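Local coordinates for protein 6-phospho-beta-d glycosidase (Streptococcus pyogenes, PDB 5FOO) that probably hydrolyses 6-phosphorylated beta-glucosides as a family 1 glycoside hydrolase built on an eight-stranded TIM barrel, at residues A[49-54]-A[426-431]; A[32-35]-A[41-44]. The protein carries 1 engineered substitution. All blocks are in the same frame, centred on the assembly; numbering follows the deposited sequence.

Overall arrangement
Contact 1 joins two long connections, the one from strand 9-13 to helix 54-67 and the one that follows strand 410-416; contact 2 lies wholly within the first of these. Both are on the same side of the chain's centre. Contact 1 spans 372 residues, and all its touching residues are buried; contact 2 is local, folding 41-44 back on helix 30-37, and runs from buried W34 and F42 to exposed L41. Their chemistry differs accordingly: hydroxyl and arginine bonding round Y428 in contact 1; one tyrosine edge on a phenylalanine face, and a leucine methyl by an indole, in contact 2. Their centres lie 11 Å apart, and Y43 bridges them by packing on N426, A427 and K429.

Contact 1 of 2, residues A[49-54]-A[426-431]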
loop_
_atom_site.group_PDB
_atom_site.type_symbol
_atom_site.label_atom_id
_atom_site.label_comp_id
_atom_site.label_asym_id
_atom_site.label_seq_id
_atom_site.Cartn_x
_atom_site.Cartn_y
_atom_site.Cartn_z
ATOM N N ASP A 49 2.486 -17.612 9.410
ATOM C CA ASP A 49 2.049 -17.995 10.761
ATOM C C ASP A 49 2.733 -17.220 11.902
ATOM O O ASP A 49 2.115 -16.976 12.961
ATOM C CB ASP A 49 2.224 -19.487 11.039
ATOM C CG ASP A 49 1.388 -20.362 10.110
ATOM O OD1 ASP A 49 0.154 -20.187 10.093
ATOM O OD2 ASP A 49 1.974 -21.185 9.399
ATOM N N THR A 50 3.992 -16.861 11.680
ATOM C CA THR A 50 4.711 -16.103 12.661
ATOM C C THR A 50 5.103 -14.738 12.132
ATOM O O THR A 50 5.044 -13.795 12.908
ATOM C CB THR A 50 5.934 -16.910 13.162
ATOM O OG1 THR A 50 5.413 -17.993 13.934
ATOM C CG2 THR A 50 6.842 -16.105 14.076
ATOM N N ALA A 51 5.450 -14.649 10.836
ATOM C CA ALA A 51 5.898 -13.464 10.178
ATOM C C ALA A 51 6.978 -12.764 11.016
ATOM O O ALA A 51 7.946 -13.419 11.388
ATOM C CB ALA A 51 4.696 -12.558 9.866
ATOM N N SER A 52 6.827 -11.477 11.387
ATOM C CA SER A 52 7.855 -10.859 12.187
ATOM C C SER A 52 7.419 -10.704 13.653
ATOM O O SER A 52 7.955 -9.885 14.321
ATOM C CB SER A 52 8.334 -9.533 11.560
ATOM O OG SER A 52 9.231 -9.823 10.474
ATOM N N ASP A 53 6.462 -11.498 14.118
ATOM C CA ASP A 53 6.160 -11.642 15.540
ATOM C C ASP A 53 5.691 -10.314 16.208
ATOM O O ASP A 53 5.842 -10.121 17.433
ATOM C CB ASP A 53 7.385 -12.241 16.298
ATOM C CG ASP A 53 7.048 -12.729 17.712
ATOM O OD1 ASP A 53 5.880 -13.231 17.850
ATOM O OD2 ASP A 53 7.954 -12.602 18.656
ATOM N N ALA A 54 5.107 -9.423 15.415
ATOM C CA ALA A 54 4.551 -8.185 15.970
ATOM C C ALA A 54 3.373 -8.436 16.937
ATOM O O ALA A 54 3.126 -7.613 17.843
ATOM C CB ALA A 54 4.165 -7.218 14.870
ATOM N N ASN A 426 7.225 -13.767 -1.981
ATOM C CA ASN A 426 8.657 -13.721 -1.704
ATOM C C ASN A 426 9.094 -13.827 -0.277
ATOM O O ASN A 426 10.329 -13.833 0.017
ATOM C CB ASN A 426 9.242 -12.471 -2.331
ATOM C CG ASN A 426 8.954 -12.418 -3.790
ATOM O OD1 ASN A 426 8.174 -11.625 -4.255
ATOM N ND2 ASN A 426 9.516 -13.332 -4.500
ATOM N N ALA A 427 8.118 -13.882 0.637
ATOM C CA ALA A 427 8.432 -14.077 2.051
ATOM C C ALA A 427 9.627 -13.203 2.422
ATOM O O ALA A 427 9.549 -12.030 2.187
ATOM C CB ALA A 427 8.666 -15.561 2.347
ATOM N N TYR A 428 10.733 -13.765 2.915
ATOM C CA TYR A 428 11.897 -13.016 3.380
ATOM C C TYR A 428 13.061 -13.115 2.422
ATOM O O TYR A 428 14.193 -12.895 2.803
ATOM C CB TYR A 428 12.312 -13.549 4.797
ATOM C CG TYR A 428 11.343 -13.109 5.901
ATOM C CD1 TYR A 428 11.488 -11.882 6.558
ATOM C CD2 TYR A 428 10.278 -13.924 6.271
ATOM C CE1 TYR A 428 10.568 -11.469 7.540
ATOM C CE2 TYR A 428 9.358 -13.547 7.251
ATOM C CZ TYR A 428 9.491 -12.327 7.874
ATOM O OH TYR A 428 8.549 -12.023 8.830
ATOM N N LYS A 429 12.815 -13.524 1.180
ATOM C CA LYS A 429 13.878 -13.484 0.180
ATOM C C LYS A 429 14.596 -12.123 0.135
ATOM O O LYS A 429 15.818 -12.048 0.205
ATOM C CB LYS A 429 13.271 -13.756 -1.188
ATOM C CG LYS A 429 14.297 -13.864 -2.291
ATOM C CD LYS A 429 13.578 -14.071 -3.619
ATOM C CE LYS A 429 14.672 -14.177 -4.688
ATOM N NZ LYS A 429 14.060 -14.468 -5.977
ATOM N N ASN A 430 13.825 -11.062 -0.015
ATOM C CA ASN A 430 14.392 -9.735 -0.090
ATOM C C ASN A 430 13.982 -8.930 1.154
ATOM O O ASN A 430 12.809 -8.913 1.505
ATOM C CB ASN A 430 13.913 -9.006 -1.328
ATOM C CG ASN A 430 14.126 -9.804 -2.611
ATOM O OD1 ASN A 430 13.151 -10.227 -3.271
ATOM N ND2 ASN A 430 15.355 -9.968 -2.986
ATOM N N ARG A 431 14.993 -8.342 1.807
ATOM C CA ARG A 431 14.865 -7.596 3.072
ATOM C C ARG A 431 14.807 -6.126 2.729
ATOM O O ARG A 431 15.601 -5.674 1.935
ATOM C CB ARG A 431 16.044 -7.908 3.991
ATOM C CG ARG A 431 16.344 -9.411 4.213
ATOM C CD ARG A 431 15.130 -10.069 4.817
ATOM N NE ARG A 431 15.321 -11.455 5.235
ATOM C CZ ARG A 431 15.579 -11.853 6.462
ATOM N NH1 ARG A 431 15.736 -10.990 7.477
ATOM N NH2 ARG A 431 15.705 -13.144 6.682
#
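Y428 drives its phenol end against the backbone bend at A51 and S52, with the hydroxyl leading and the ring trailing back to its own loop. S52 OG lies at the edge of that ring, in its plane, and accepts a hydrogen bond from Y428 OH at 2.8 Å. The position of this hydroxyl is somewhat doubtful, because the model sets it too near the main chain of A51, so the fine geometry of the bond deserves caution. A51 adds its methyl to the same corner, CB standing 4.0 Å from Y428 OH.

S52 can offer OG to the tyrosine because its chi1 of -78° swings the hydroxyl anti to the carbonyl carbon. The same oxygen is also hydrogen-bonded to D420 O, so OG ties the 49-54 bend twice to the loop after the eighth strand, at Y428 and at D420. On the main chain, A51 O is taken by Q442 NE2 and S52 O by R444 NH2, helping to hold the bend that receives the phenol.

Behind the ring, R431 folds back over its own loop. Its NE gives a hydrogen bond to Y428 O at 3.0 Å, meeting a lone pair in the carbonyl plane at a C=O...N angle of 133°. This lays the guanidinium so that one face covers Y428 CD1, 4.0 Å from the plane, while NH1 makes a salt bridge with D420.

Both bends are type II' beta turns, T50 to D53 and N426 to K429, closed by D53 N to T50 O and K429 N to N426 O. The side chain of Y428 lies about 9 Å from the bound 6-phosphocyclophellitol, second shell to a pocket that nearby S423, W424 and Y432 help to line, where the closed TIM barrel brings its first and last strands together.

Contact 2 of 2, residues A[32-35]-A[41-44]; sequences DYWY and LFYD
Y35 CG sits anti to the backbone N (chi1 180°), while F42 CG is anti to its own carbonyl carbon (chi1 -67°), and these torsions bring the two rings together. The result is a T-shaped pair: the edge of Y35 points at the face of F42, the ring centres are 5.3 Å apart and the planes stand at 78°. Y35 CD1 does the touching, 3.6 Å from F42 CD1 and displaced toward the rim of the phenylalanine. Over the same ring Y35 CB makes a CH-pi contact, 4.2 Å from the F42 centroid. F42 thus receives both the ring edge and the CB of one tyrosine.

Helix 30-37 and the loop that follows it belong to the long first beta-alpha connection of the TIM barrel, and F42 brings this loop back against the helix, its side chain about 11 Å from the bound 6-phosphocyclophellitol. L425, from the loop after the eighth strand, also packs on F42.

W34, the neighbour of Y35 on the helix, touches both F42 and L41. Its CB approaches F42 CZ at 4.3 Å, and its indole crosses L41 at about a right angle, L41 CD1 coming in at a slant to lie 3.6 Å from W34 NE1. The indole NE1 has a weak hydrogen bond to E38, and Y180 meets the W34 ring edge-to-face. At the far end of the tyrosine, Y35 OH is hydrogen-bonded to Y45 O.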
loop_
_atom_site.group_PDB
_atom_site.type_symbol
_atom_site.label_atom_id
_atom_site.label_comp_id
_atom_site.label_asym_id
_atom_site.label_seq_id
_atom_site.Cartn_x
_atom_site.Cartn_y
_atom_site.Cartn_z
ATOM N N ASP A 32 -3.069 -16.298 4.098
ATOM C CA ASP A 32 -2.973 -17.346 5.064
ATOM C C ASP A 32 -3.484 -18.640 4.421
ATOM O O ASP A 32 -2.876 -19.706 4.610
ATOM C CB ASP A 32 -3.837 -17.112 6.305
ATOM C CG ASP A 32 -3.571 -15.789 7.001
ATOM O OD1 ASP A 32 -2.397 -15.391 7.109
ATOM O OD2 ASP A 32 -4.562 -15.178 7.483
ATOM N N TYR A 33 -4.616 -18.544 3.723
ATOM C CA TYR A 33 -5.232 -19.698 3.081
ATOM C C TYR A 33 -4.359 -20.311 1.989
ATOM O O TYR A 33 -4.153 -21.568 1.920
ATOM C CB TYR A 33 -6.572 -19.339 2.458
ATOM C CG TYR A 33 -7.195 -20.509 1.745
ATOM C CD1 TYR A 33 -7.752 -21.558 2.481
ATOM C CD2 TYR A 33 -7.285 -20.544 0.343
ATOM C CE1 TYR A 33 -8.351 -22.634 1.840
ATOM C CE2 TYR A 33 -7.893 -21.607 -0.315
ATOM C CZ TYR A 33 -8.403 -22.655 0.453
ATOM O OH TYR A 33 -9.000 -23.696 -0.142
ATOM N N TRP A 34 -3.878 -19.407 1.143
ATOM C CA TRP A 34 -2.970 -19.743 0.084
ATOM C C TRP A 34 -1.713 -20.463 0.548
ATOM O O TRP A 34 -1.291 -21.455 -0.072
ATOM C CB TRP A 34 -2.582 -18.504 -0.737
ATOM C CG TRP A 34 -2.271 -18.790 -2.231
ATOM C CD1 TRP A 34 -2.446 -19.965 -2.924
ATOM C CD2 TRP A 34 -1.754 -17.854 -3.167
ATOM N NE1 TRP A 34 -2.054 -19.798 -4.233
ATOM C CE2 TRP A 34 -1.616 -18.515 -4.398
ATOM C CE3 TRP A 34 -1.338 -16.515 -3.065
ATOM C CZ2 TRP A 34 -1.137 -17.878 -5.531
ATOM C CZ3 TRP A 34 -0.874 -15.868 -4.209
ATOM C CH2 TRP A 34 -0.786 -16.540 -5.413
ATOM N N TYR A 35 -1.077 -19.954 1.598
ATOM C CA TYR A 35 0.036 -20.647 2.174
ATOM C C TYR A 35 -0.352 -22.037 2.719
ATOM O O TYR A 35 0.443 -22.983 2.596
ATOM C CB TYR A 35 0.772 -19.809 3.219
ATOM C CG TYR A 35 1.929 -20.555 3.821
ATOM C CD1 TYR A 35 3.152 -20.605 3.159
ATOM C CD2 TYR A 35 1.772 -21.278 4.991
ATOM C CE1 TYR A 35 4.222 -21.334 3.669
ATOM C CE2 TYR A 35 2.811 -22.032 5.528
ATOM C CZ TYR A 35 4.026 -22.065 4.861
ATOM O OH TYR A 35 5.061 -22.764 5.385
ATOM N N LEU A 41 4.910 -22.437 -3.180
ATOM C CA LEU A 41 4.910 -21.159 -3.884
ATOM C C LEU A 41 5.610 -20.053 -3.111
ATOM O O LEU A 41 5.801 -18.970 -3.672
ATOM C CB LEU A 41 3.513 -20.722 -4.249
ATOM C CG LEU A 41 2.596 -21.650 -5.046
ATOM C CD1 LEU A 41 1.251 -20.962 -5.154
ATOM C CD2 LEU A 41 3.152 -22.020 -6.421
ATOM N N PHE A 42 6.022 -20.311 -1.864
ATOM C CA PHE A 42 6.545 -19.277 -0.990
ATOM C C PHE A 42 7.983 -19.508 -0.746
ATOM O O PHE A 42 8.375 -20.565 -0.292
ATOM C CB PHE A 42 5.735 -19.228 0.346
ATOM C CG PHE A 42 4.322 -18.769 0.174
ATOM C CD1 PHE A 42 3.322 -19.641 -0.323
ATOM C CD2 PHE A 42 3.972 -17.456 0.445
ATOM C CE1 PHE A 42 2.007 -19.193 -0.558
ATOM C CE2 PHE A 42 2.638 -17.007 0.266
ATOM C CZ PHE A 42 1.644 -17.864 -0.237
ATOM N N TYR A 43 8.794 -18.487 -0.989
ATOM C CA TYR A 43 10.239 -18.591 -0.756
ATOM C C TYR A 43 10.693 -19.183 0.593
ATOM O O TYR A 43 10.310 -18.724 1.668
ATOM C CB TYR A 43 10.886 -17.231 -0.986
ATOM C CG TYR A 43 12.356 -17.305 -1.239
ATOM C CD1 TYR A 43 12.861 -17.626 -2.499
ATOM C CD2 TYR A 43 13.235 -17.071 -0.215
ATOM C CE1 TYR A 43 14.244 -17.693 -2.707
ATOM C CE2 TYR A 43 14.582 -17.146 -0.384
ATOM C CZ TYR A 43 15.091 -17.477 -1.614
ATOM O OH TYR A 43 16.456 -17.513 -1.675
ATOM N N ASP A 44 11.582 -20.191 0.521
ATOM C CA ASP A 44 12.052 -20.994 1.656
ATOM C C ASP A 44 10.925 -21.615 2.468
ATOM O O ASP A 44 11.152 -21.952 3.619
ATOM C CB ASP A 44 13.012 -20.233 2.593
ATOM C CG ASP A 44 14.344 -19.930 1.945
ATOM O OD1 ASP A 44 14.681 -20.538 0.943
ATOM O OD2 ASP A 44 15.091 -19.069 2.419
#